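Local coordinates for protein phenylalanine-4-hydroxylase (Colwellia psychrerythraea, PDB 2V28) that probably hydroxylates L-phenylalanine to L-tyrosine, using molecular oxygen, tetrahydrobiopterin and a non-haem iron, at residues Gly16-Ser21 / Val102-Arg107. Sequence-based numbering, arbitrary orientation.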
# COMPACT_ATOMS: atom_id res chain seq x y z
N GLY A 16 33.61 -15.04 17.09
CA GLY A 16 32.25 -14.62 16.73
C GLY A 16 31.63 -13.52 17.59
O GLY A 16 30.41 -13.42 17.72
N PHE A 17 32.48 -12.67 18.18
CA PHE A 17 32.01 -11.54 18.94
C PHE A 17 31.79 -10.32 18.04
O PHE A 17 32.63 -9.98 17.22
CB PHE A 17 32.99 -11.20 20.07
CG PHE A 17 32.52 -10.08 20.97
CD1 PHE A 17 31.73 -10.35 22.08
CD2 PHE A 17 32.87 -8.76 20.69
CE1 PHE A 17 31.29 -9.33 22.91
CE2 PHE A 17 32.44 -7.72 21.53
CZ PHE A 17 31.63 -8.00 22.62
N ILE A 18 30.67 -9.63 18.22
CA ILE A 18 30.44 -8.40 17.47
C ILE A 18 30.47 -7.25 18.43
O ILE A 18 29.90 -7.31 19.51
CB ILE A 18 29.09 -8.41 16.72
CG1 ILE A 18 29.09 -9.51 15.66
CG2 ILE A 18 28.76 -7.03 16.10
CD1 ILE A 18 27.79 -9.59 14.89
N GLU A 19 31.16 -6.19 18.02
CA GLU A 19 31.22 -5.00 18.84
C GLU A 19 30.10 -4.09 18.39
O GLU A 19 30.11 -3.61 17.27
CB GLU A 19 32.59 -4.31 18.75
CG GLU A 19 32.96 -3.56 20.04
CD GLU A 19 34.41 -3.09 20.07
OE1 GLU A 19 35.17 -3.57 20.95
OE2 GLU A 19 34.80 -2.25 19.23
N TRP A 20 29.11 -3.92 19.25
CA TRP A 20 28.06 -2.95 19.01
C TRP A 20 28.47 -1.66 19.72
O TRP A 20 29.10 -1.69 20.79
CB TRP A 20 26.72 -3.46 19.54
CG TRP A 20 26.28 -4.75 18.84
CD1 TRP A 20 26.36 -6.03 19.35
CD2 TRP A 20 25.75 -4.87 17.52
NE1 TRP A 20 25.89 -6.94 18.42
CE2 TRP A 20 25.52 -6.25 17.29
CE3 TRP A 20 25.44 -3.94 16.50
CZ2 TRP A 20 24.98 -6.72 16.10
CZ3 TRP A 20 24.91 -4.41 15.32
CH2 TRP A 20 24.68 -5.79 15.12
N SER A 21 28.15 -0.53 19.10
CA SER A 21 28.42 0.77 19.72
C SER A 21 27.34 1.10 20.76
O SER A 21 26.26 0.50 20.74
CB SER A 21 28.46 1.84 18.63
OG SER A 21 27.15 2.21 18.24
N VAL A 102 20.73 -14.76 10.48
CA VAL A 102 20.62 -13.44 11.07
C VAL A 102 21.69 -12.52 10.47
O VAL A 102 22.90 -12.80 10.56
CB VAL A 102 20.74 -13.46 12.60
CG1 VAL A 102 20.64 -12.01 13.15
CG2 VAL A 102 19.67 -14.36 13.22
N ALA A 103 21.22 -11.44 9.85
CA ALA A 103 22.12 -10.39 9.40
C ALA A 103 22.45 -9.56 10.63
O ALA A 103 21.57 -9.19 11.40
CB ALA A 103 21.45 -9.52 8.32
N THR A 104 23.74 -9.30 10.83
CA THR A 104 24.18 -8.59 12.01
C THR A 104 24.36 -7.08 11.80
O THR A 104 25.47 -6.54 11.68
CB THR A 104 25.43 -9.26 12.57
OG1 THR A 104 26.45 -9.20 11.58
CG2 THR A 104 25.13 -10.72 12.90
N PHE A 105 23.22 -6.40 11.74
CA PHE A 105 23.18 -4.96 11.70
C PHE A 105 21.90 -4.53 12.40
O PHE A 105 20.99 -5.33 12.55
CB PHE A 105 23.25 -4.42 10.24
CG PHE A 105 22.00 -4.65 9.42
CD1 PHE A 105 21.87 -5.79 8.61
CD2 PHE A 105 20.96 -3.71 9.41
CE1 PHE A 105 20.72 -6.00 7.84
CE2 PHE A 105 19.81 -3.92 8.66
CZ PHE A 105 19.69 -5.06 7.86
N ILE A 106 21.86 -3.25 12.79
CA ILE A 106 20.66 -2.62 13.33
C ILE A 106 20.34 -1.36 12.51
O ILE A 106 21.22 -0.71 11.94
CB ILE A 106 20.81 -2.31 14.84
CG1 ILE A 106 19.45 -2.05 15.51
CG2 ILE A 106 21.78 -1.15 15.07
CD1 ILE A 106 19.30 -2.63 16.90
N ARG A 107 19.06 -1.05 12.43
CA ARG A 107 18.54 0.04 11.61
C ARG A 107 19.09 1.39 12.09
O ARG A 107 19.53 1.50 13.21
CB ARG A 107 17.02 0.06 11.68
CG ARG A 107 16.48 0.38 13.08
CD ARG A 107 14.99 0.13 13.17
NE ARG A 107 14.71 -1.30 13.15
CZ ARG A 107 13.52 -1.84 13.40
NH1 ARG A 107 12.48 -1.08 13.67
NH2 ARG A 107 13.38 -3.15 13.34
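I18 and T104 face each other across two irregular loop backbones, with I18 CA 8.3 Å from T104 CA; the CA atoms of W20 and F105 make the next close pair. At such spacing the main chains share no hydrogen bond, and side chains bridge the gap. I18 does so with its delta methyl: CG1 lies beside the backbone N (chi1 -64°) and the chain then extends, carrying I18 CD1 to 3.3 Å from T104 CB, tighter than ordinary van der Waals contact. The T104 hydroxyl is engaged by the carbonyl of K10, while T104 N donates a hydrogen bond to S9 OG. Within the biopterin-dependent hydroxylase fold, the contact joins the loop leading into helix 22-39 to the chain leaving strand 99-103 toward helix 120-127. That helix carries H122 and H127, which bind iron in another structure of this protein; the metal is absent here. W20 presents the rim of its six-membered ring to the main chain: W20 CH2 is 3.6 Å from T104 C, and F105 N meets the ring edge in plane. I18 CG2, from the same segment, lies 3.5 Å above the plane of the W20 indole, offset toward its rim. With an alanine at W20, a gap is likely to open beside the T104-F105 peptide, and I18 CG2 would lose its aromatic surface. Farther along, W20 CZ3 lies 4.1 Å from I106 N, obliquely to the ring, and the I106 side chain packs on I27 and I120.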